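Local structure of putative silent information regulator 2 (Leishmania infantum, 5OL0) at residues P19-L24 and V290-E295; G43-A48 and D129-A134; H206-A211 and A227-V232. The protein is a zinc-containing sirtuin, probably an NAD-dependent protein-lysine deacetylase of class I that may regulate gene expression. All blocks are in the same frame, centred on the assembly; numbering follows the deposited sequence.

Contact 1: P19-L24 and V290-E295; sequences PTLEGL and VVTLAE
Leu293 lies across the first turn of helix 21-30: both its methyls touch Leu24, and CD1 also rests on the carbonyl oxygen of Leu21. CD1 of Leu293 is 3.8 Å from Leu21 O, while CD2 of Leu293 meets CD2 of Leu24 at 3.9 Å. Both leucines of this second pair set CG anti to the backbone N (chi1 180° for Leu293 and 173° for Leu24), and their branches approach obliquely. Leu21 adds an outer layer: its CD1 comes to 4.1 Å from CG2 of Thr292, the two side chains crossing at about a right angle. Thr292 offers CG2 here, while its OG1 is hydrogen-bonded to Glu288 O one turn back in the same helix. The contact thus joins two helices from far ends of the chain, 21-30 and 286-296, on the Rossmann-type NAD domain of the sirtuin, packed on strand 239-242, next to the outermost strand of the parallel sheet. Thr20 begins the first of them as its N-cap: OG1 of Thr20 accepts from N of Gly23 at 2.9 Å with a nearly straight N-H...O angle of 167°, which fixes the first turn that carries Leu21 and Leu24. No hydrogen bond bridges the segments, so apolar packing holds them together. Beneath it, Leu21 touches Met242 and Leu24 touches Val240, whereas Leu293 reaches Phe110 of helix 106-116.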
loop_
_atom_site.group_PDB
_atom_site.type_symbol
_atom_site.label_atom_id
_atom_site.label_comp_id
_atom_site.label_asym_id
_atom_site.label_seq_id
_atom_site.Cartn_x
_atom_site.Cartn_y
_atom_site.Cartn_z
ATOM N N PRO A 19 18.975 -17.102 -1.960
ATOM C CA PRO A 19 18.152 -15.881 -1.866
ATOM C C PRO A 19 17.619 -15.430 -3.245
ATOM O O PRO A 19 17.976 -14.363 -3.761
ATOM C CB PRO A 19 19.139 -14.853 -1.245
ATOM C CG PRO A 19 20.464 -15.292 -1.737
ATOM C CD PRO A 19 20.410 -16.805 -1.768
ATOM N N THR A 20 16.778 -16.262 -3.846
ATOM C CA THR A 20 16.307 -16.060 -5.228
ATOM C C THR A 20 14.799 -16.277 -5.214
ATOM O O THR A 20 14.236 -16.774 -4.239
ATOM C CB THR A 20 16.911 -17.111 -6.177
ATOM O OG1 THR A 20 16.509 -18.394 -5.723
ATOM C CG2 THR A 20 18.436 -17.076 -6.144
ATOM N N LEU A 21 14.130 -15.945 -6.296
ATOM C CA LEU A 21 12.670 -16.168 -6.312
ATOM C C LEU A 21 12.347 -17.654 -6.202
ATOM O O LEU A 21 11.371 -18.051 -5.523
ATOM C CB LEU A 21 12.047 -15.490 -7.539
ATOM C CG LEU A 21 12.102 -13.966 -7.453
ATOM C CD1 LEU A 21 11.842 -13.385 -8.821
ATOM C CD2 LEU A 21 11.116 -13.436 -6.426
ATOM N N GLU A 22 13.174 -18.469 -6.865
ATOM C CA GLU A 22 13.141 -19.924 -6.737
ATOM C C GLU A 22 13.338 -20.446 -5.303
ATOM O O GLU A 22 12.515 -21.254 -4.802
ATOM C CB GLU A 22 14.211 -20.556 -7.650
ATOM C CG GLU A 22 14.251 -22.089 -7.606
ATOM C CD GLU A 22 15.118 -22.720 -8.705
ATOM O OE1 GLU A 22 16.162 -22.129 -9.062
ATOM O OE2 GLU A 22 14.740 -23.810 -9.189
ATOM N N GLY A 23 14.376 -19.956 -4.633
ATOM C CA GLY A 23 14.582 -20.315 -3.235
ATOM C C GLY A 23 13.451 -19.909 -2.302
ATOM O O GLY A 23 13.075 -20.650 -1.379
ATOM N N LEU A 24 12.877 -18.729 -2.550
ATOM C CA LEU A 24 11.783 -18.261 -1.754
ATOM C C LEU A 24 10.601 -19.180 -1.903
ATOM O O LEU A 24 9.934 -19.513 -0.908
ATOM C CB LEU A 24 11.416 -16.814 -2.191
ATOM C CG LEU A 24 10.146 -16.236 -1.550
ATOM C CD1 LEU A 24 10.298 -16.255 -0.080
ATOM C CD2 LEU A 24 9.877 -14.814 -2.048
ATOM N N VAL A 290 6.541 -11.032 -9.312
ATOM C CA VAL A 290 5.441 -11.786 -8.703
ATOM C C VAL A 290 5.024 -12.899 -9.639
ATOM O O VAL A 290 4.693 -13.975 -9.180
ATOM C CB VAL A 290 4.300 -10.847 -8.339
ATOM C CG1 VAL A 290 3.005 -11.526 -8.163
ATOM C CG2 VAL A 290 4.661 -10.094 -7.057
ATOM N N VAL A 291 5.040 -12.633 -10.930
ATOM C CA VAL A 291 4.636 -13.650 -11.920
ATOM C C VAL A 291 5.626 -14.827 -11.818
ATOM O O VAL A 291 5.206 -16.009 -11.675
ATOM C CB VAL A 291 4.541 -13.065 -13.325
ATOM C CG1 VAL A 291 4.557 -14.154 -14.407
ATOM C CG2 VAL A 291 3.288 -12.182 -13.442
ATOM N N THR A 292 6.920 -14.503 -11.784
ATOM C CA THR A 292 7.936 -15.555 -11.615
ATOM C C THR A 292 7.755 -16.323 -10.331
ATOM O O THR A 292 7.830 -17.520 -10.344
ATOM C CB THR A 292 9.313 -14.963 -11.651
ATOM O OG1 THR A 292 9.421 -14.236 -12.843
ATOM C CG2 THR A 292 10.449 -16.044 -11.596
ATOM N N LEU A 293 7.557 -15.622 -9.215
ATOM C CA LEU A 293 7.277 -16.279 -7.941
ATOM C C LEU A 293 6.107 -17.229 -7.997
ATOM O O LEU A 293 6.158 -18.398 -7.496
ATOM C CB LEU A 293 7.127 -15.246 -6.808
ATOM C CG LEU A 293 6.834 -15.732 -5.417
ATOM C CD1 LEU A 293 7.867 -16.754 -4.949
ATOM C CD2 LEU A 293 6.802 -14.511 -4.488
ATOM N N ALA A 294 5.071 -16.779 -8.662
ATOM C CA ALA A 294 3.879 -17.580 -8.859
ATOM C C ALA A 294 4.177 -18.879 -9.611
ATOM O O ALA A 294 3.695 -19.955 -9.199
ATOM C CB ALA A 294 2.824 -16.788 -9.581
ATOM N N GLU A 295 4.958 -18.785 -10.681
ATOM C CA GLU A 295 5.386 -19.966 -11.410
ATOM C C GLU A 295 5.990 -20.979 -10.475
ATOM O O GLU A 295 5.555 -22.118 -10.415
ATOM C CB GLU A 295 6.457 -19.669 -12.439
ATOM C CG GLU A 295 6.136 -18.701 -13.549
ATOM C CD GLU A 295 7.353 -18.523 -14.450
ATOM O OE1 GLU A 295 7.889 -19.572 -14.871
ATOM O OE2 GLU A 295 7.781 -17.367 -14.720
#

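Contact 2: G43-A48 and D129-A134; sequences GASVAA and DGLEKA
The nearest CA atoms, those of Ser45 and Leu131, are 8.1 Å apart, so side chains span the gap between the loop after strand 36-40 and the short helix 131-134. Ser45 makes the polar link: its OG donates to OD2 of Asp129 over 2.7 Å, meeting the syn side of the carboxylate 23° out of its plane. The serine sets OG anti to its carbonyl carbon (chi1 -64°), on the side where Asp129 lies. OG of Ser45 is also hydrogen-bonded to NE2 of His108, so this buried hydroxyl has two polar partners. The other oxygen of the carboxylate is turned back to its own segment. OD1 of Asp129 accepts from N of Leu131 at 3.1 Å, an Asx turn in which the donor stands above the carboxylate plane. With one oxygen held by each segment, the carboxylate is restrained in rotation and ties the start of the helix to the loop. Gly130, at the N-cap position, makes the turn with a positive phi of 61°. One apolar pair completes the contact, CD1 of Leu131 with CB of Ala48 at 4.0 Å; the same CD1 lies against OG of Ser45 at 3.9 Å. Asp129 probably belongs to the NAD-binding residues, with Gln126, Asn127 and Ile128 just before it, as in a close relative; the serine bond is consistent with a second-shell hold on that site. Around the contact, helix 106-116 supplies His108 against Leu131 and Glu132, and Val107 against Ala44, while Glu132 and Lys133 lean on Leu142 of strand 142-144, at the edge of the parallel sheet.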
loop_
_atom_site.group_PDB
_atom_site.type_symbol
_atom_site.label_atom_id
_atom_site.label_comp_id
_atom_site.label_asym_id
_atom_site.label_seq_id
_atom_site.Cartn_x
_atom_site.Cartn_y
_atom_site.Cartn_z
ATOM N N GLY A 43 4.664 1.515 -5.614
ATOM C CA GLY A 43 5.299 0.712 -6.682
ATOM C C GLY A 43 4.439 -0.401 -7.270
ATOM O O GLY A 43 4.573 -0.668 -8.445
ATOM N N ALA A 44 3.541 -1.000 -6.469
ATOM C CA ALA A 44 2.625 -2.077 -6.862
ATOM C C ALA A 44 1.538 -1.658 -7.815
ATOM O O ALA A 44 0.927 -2.487 -8.481
ATOM C CB ALA A 44 1.957 -2.656 -5.609
ATOM N N SER A 45 1.227 -0.373 -7.827
ATOM C CA SER A 45 0.088 0.083 -8.607
ATOM C C SER A 45 0.429 0.942 -9.843
ATOM O O SER A 45 -0.487 1.258 -10.626
ATOM C CB SER A 45 -0.839 0.828 -7.692
ATOM O OG SER A 45 -1.313 -0.101 -6.744
ATOM N N VAL A 46 1.713 1.251 -10.036
ATOM C CA VAL A 46 2.202 1.864 -11.296
ATOM C C VAL A 46 1.669 1.161 -12.515
ATOM O O VAL A 46 1.120 1.802 -13.426
ATOM C CB VAL A 46 3.753 1.804 -11.375
ATOM C CG1 VAL A 46 4.303 2.354 -12.720
ATOM C CG2 VAL A 46 4.336 2.557 -10.210
ATOM N N ALA A 47 1.776 -0.166 -12.541
ATOM C CA ALA A 47 1.266 -0.928 -13.678
ATOM C C ALA A 47 -0.270 -0.768 -13.876
ATOM O O ALA A 47 -0.764 -1.026 -14.921
ATOM C CB ALA A 47 1.639 -2.407 -13.585
ATOM N N ALA A 48 -1.016 -0.282 -12.911
ATOM C CA ALA A 48 -2.413 -0.022 -13.156
ATOM C C ALA A 48 -2.657 1.294 -13.890
ATOM O O ALA A 48 -3.790 1.545 -14.303
ATOM C CB ALA A 48 -3.206 -0.060 -11.886
ATOM N N ASP A 129 -5.688 3.329 -3.254
ATOM C CA ASP A 129 -6.363 3.059 -4.519
ATOM C C ASP A 129 -7.424 1.974 -4.430
ATOM O O ASP A 129 -8.033 1.671 -5.420
ATOM C CB ASP A 129 -5.329 2.778 -5.620
ATOM C CG ASP A 129 -4.347 1.616 -5.285
ATOM O OD1 ASP A 129 -4.747 0.671 -4.551
ATOM O OD2 ASP A 129 -3.163 1.658 -5.778
ATOM N N GLY A 130 -7.580 1.309 -3.281
ATOM C CA GLY A 130 -8.524 0.202 -3.158
ATOM C C GLY A 130 -8.316 -1.039 -4.046
ATOM O O GLY A 130 -9.192 -1.922 -4.133
ATOM N N LEU A 131 -7.162 -1.191 -4.667
ATOM C CA LEU A 131 -6.986 -2.340 -5.535
ATOM C C LEU A 131 -6.835 -3.695 -4.892
ATOM O O LEU A 131 -7.094 -4.685 -5.530
ATOM C CB LEU A 131 -5.850 -2.106 -6.520
ATOM C CG LEU A 131 -6.083 -0.903 -7.388
ATOM C CD1 LEU A 131 -4.876 -0.578 -8.275
ATOM C CD2 LEU A 131 -7.343 -1.041 -8.239
ATOM N N GLU A 132 -6.376 -3.762 -3.668
ATOM C CA GLU A 132 -6.342 -5.024 -2.954
ATOM C C GLU A 132 -7.801 -5.552 -2.793
ATOM O O GLU A 132 -8.091 -6.728 -3.056
ATOM C CB GLU A 132 -5.688 -4.877 -1.593
ATOM C CG GLU A 132 -4.220 -4.405 -1.615
ATOM C CD GLU A 132 -4.069 -2.876 -1.718
ATOM O OE1 GLU A 132 -5.101 -2.097 -1.734
ATOM O OE2 GLU A 132 -2.923 -2.452 -1.854
ATOM N N LYS A 133 -8.686 -4.656 -2.348
ATOM C CA LYS A 133 -10.128 -4.909 -2.218
ATOM C C LYS A 133 -10.727 -5.257 -3.583
ATOM O O LYS A 133 -11.508 -6.203 -3.715
ATOM C CB LYS A 133 -10.831 -3.671 -1.637
ATOM C CG LYS A 133 -12.310 -3.870 -1.334
ATOM C CD LYS A 133 -12.832 -2.724 -0.468
ATOM C CE LYS A 133 -14.254 -3.002 0.004
ATOM N NZ LYS A 133 -15.293 -2.183 -0.684
ATOM N N ALA A 134 -10.287 -4.584 -4.628
ATOM C CA ALA A 134 -10.803 -4.884 -5.980
ATOM C C ALA A 134 -10.398 -6.265 -6.437
ATOM O O ALA A 134 -11.128 -6.908 -7.161
ATOM C CB ALA A 134 -10.312 -3.825 -6.982
#

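Contact 3: H206-A211 and A227-V232; sequences HDAPIA and ALLPCV
The methyl of Ala208 presses against both CG2 of Val232 and the carbonyl oxygen of Leu229, and this is the tight part of the contact. CB of Ala208 lies 3.5 Å from CG2 of Val232, closer than carbons usually pack, and 3.7 Å from O of Leu229. CG2 of Val232 stands between the backbone N and the carbonyl carbon, with CG1 anti to the carbonyl carbon (chi1 -63°), and it is this CG2 branch that meets the alanine. Leu229 closes the buried side more gently, its CD2 reaching 4.3 Å from CB of Ala208. The outward side is looser. Pro209 is exposed and skirts the end of the other segment, its CA 3.8 Å from O of Val232 and CG of its ring 4.2 Å from that same oxygen. No hydrogen bond crosses between the segments; the 3-10 segment 208-210 lies close to 227-232, with CA of Pro209 and CA of Val232 5.9 Å apart. Asp207 turns elsewhere and forms a salt bridge with Arg122. The contact joins the 3-10 segment that follows helix 198-207 to the connection between strands 213-217 and 239-242, part of the Rossmann-type layer over the parallel sheet. Below it, Ala208 touches Leu37 and Leu229 touches Leu39, both of strand 36-40, Leu229 also meets Cys124 of strand 120-125, and Leu204 of helix 198-207 packs on both Leu229 and Val232.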
loop_
_atom_site.group_PDB
_atom_site.type_symbol
_atom_site.label_atom_id
_atom_site.label_comp_id
_atom_site.label_asym_id
_atom_site.label_seq_id
_atom_site.Cartn_x
_atom_site.Cartn_y
_atom_site.Cartn_z
ATOM N N HIS A 206 -0.240 -7.406 16.671
ATOM C CA HIS A 206 -0.674 -8.822 16.687
ATOM C C HIS A 206 -0.261 -9.625 15.511
ATOM O O HIS A 206 0.021 -10.767 15.689
ATOM C CB HIS A 206 -2.200 -8.948 16.839
ATOM C CG HIS A 206 -2.722 -8.206 18.035
ATOM N ND1 HIS A 206 -3.909 -7.508 18.013
ATOM C CD2 HIS A 206 -2.157 -7.946 19.233
ATOM C CE1 HIS A 206 -4.096 -6.920 19.181
ATOM N NE2 HIS A 206 -3.053 -7.164 19.933
ATOM N N ASP A 207 -0.292 -9.088 14.294
ATOM C CA ASP A 207 0.117 -9.921 13.157
ATOM C C ASP A 207 1.621 -9.930 13.002
ATOM O O ASP A 207 2.254 -10.981 12.865
ATOM C CB ASP A 207 -0.522 -9.438 11.876
ATOM C CG ASP A 207 -1.999 -9.675 11.833
ATOM O OD1 ASP A 207 -2.392 -10.816 12.062
ATOM O OD2 ASP A 207 -2.773 -8.746 11.515
ATOM N N ALA A 208 2.227 -8.746 12.901
ATOM C CA ALA A 208 3.674 -8.732 12.500
ATOM C C ALA A 208 4.564 -9.511 13.455
ATOM O O ALA A 208 5.526 -10.188 13.041
ATOM C CB ALA A 208 4.150 -7.283 12.342
ATOM N N PRO A 209 4.231 -9.499 14.760
ATOM C CA PRO A 209 5.087 -10.305 15.643
ATOM C C PRO A 209 5.044 -11.830 15.415
ATOM O O PRO A 209 5.983 -12.517 15.788
ATOM C CB PRO A 209 4.600 -9.900 17.038
ATOM C CG PRO A 209 4.259 -8.457 16.851
ATOM C CD PRO A 209 3.491 -8.490 15.526
ATOM N N ILE A 210 4.014 -12.332 14.740
ATOM C CA ILE A 210 3.881 -13.762 14.466
ATOM C C ILE A 210 4.054 -14.085 12.999
ATOM O O ILE A 210 3.829 -15.227 12.617
ATOM C CB ILE A 210 2.509 -14.341 14.970
ATOM C CG1 ILE A 210 1.290 -13.649 14.333
ATOM C CG2 ILE A 210 2.445 -14.186 16.481
ATOM C CD1 ILE A 210 0.003 -14.441 14.436
ATOM N N ALA A 211 4.493 -13.126 12.157
ATOM C CA ALA A 211 4.753 -13.467 10.740
ATOM C C ALA A 211 5.846 -14.526 10.603
ATOM O O ALA A 211 6.799 -14.539 11.364
ATOM C CB ALA A 211 5.143 -12.244 9.931
ATOM N N ALA A 227 5.791 2.193 8.297
ATOM C CA ALA A 227 7.133 1.641 8.096
ATOM C C ALA A 227 7.641 0.799 9.270
ATOM O O ALA A 227 8.624 0.095 9.146
ATOM C CB ALA A 227 8.095 2.744 7.771
ATOM N N LEU A 228 6.937 0.798 10.393
ATOM C CA LEU A 228 7.370 -0.062 11.512
ATOM C C LEU A 228 7.052 -1.512 11.301
ATOM O O LEU A 228 7.667 -2.372 11.929
ATOM C CB LEU A 228 6.746 0.331 12.809
ATOM C CG LEU A 228 7.270 1.588 13.470
ATOM C CD1 LEU A 228 6.324 1.929 14.614
ATOM C CD2 LEU A 228 8.672 1.288 14.003
ATOM N N LEU A 229 6.096 -1.788 10.424
ATOM C CA LEU A 229 5.619 -3.156 10.287
ATOM C C LEU A 229 6.725 -4.200 10.132
ATOM O O LEU A 229 6.783 -5.150 10.892
ATOM C CB LEU A 229 4.582 -3.260 9.154
ATOM C CG LEU A 229 3.208 -2.775 9.565
ATOM C CD1 LEU A 229 2.385 -2.491 8.327
ATOM C CD2 LEU A 229 2.470 -3.805 10.447
ATOM N N PRO A 230 7.625 -4.023 9.178
ATOM C CA PRO A 230 8.648 -5.048 9.005
ATOM C C PRO A 230 9.751 -5.030 10.037
ATOM O O PRO A 230 10.579 -5.970 10.067
ATOM C CB PRO A 230 9.241 -4.697 7.629
ATOM C CG PRO A 230 9.027 -3.234 7.479
ATOM C CD PRO A 230 7.747 -2.944 8.179
ATOM N N CYS A 231 9.813 -3.954 10.827
ATOM C CA CYS A 231 10.750 -3.847 11.946
ATOM C C CYS A 231 10.384 -4.694 13.160
ATOM O O CYS A 231 11.256 -4.951 13.972
ATOM C CB CYS A 231 10.939 -2.366 12.360
ATOM S SG CYS A 231 11.578 -1.414 10.924
ATOM N N VAL A 232 9.115 -5.062 13.322
ATOM C CA VAL A 232 8.612 -5.759 14.532
ATOM C C VAL A 232 8.391 -7.274 14.269
ATOM O O VAL A 232 8.053 -7.995 15.169
ATOM C CB VAL A 232 7.330 -5.132 15.131
ATOM C CG1 VAL A 232 7.555 -3.679 15.628
ATOM C CG2 VAL A 232 6.192 -5.109 14.145
#

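Overall arrangement
All three contacts lie around the parallel sheet, yet none touches another: their centres are 21 to 22 Å apart. Each is partly buried, with contact 2 nearest the chain centre, about 8 Å between centres, against about 15 Å for contact 3 and 21 Å for contact 1. Contacts 1 and 2 both adjoin helix 106-116. Contacts 1 and 3 have no hydrogen bond between their segments and rest on methyls packed against one another and on carbonyl oxygens. Contact 2 alone carries a hydrogen bond between its segments, in keeping with its place at the probable NAD site. Along the chain, contact 1 encloses the other two, which follow in series.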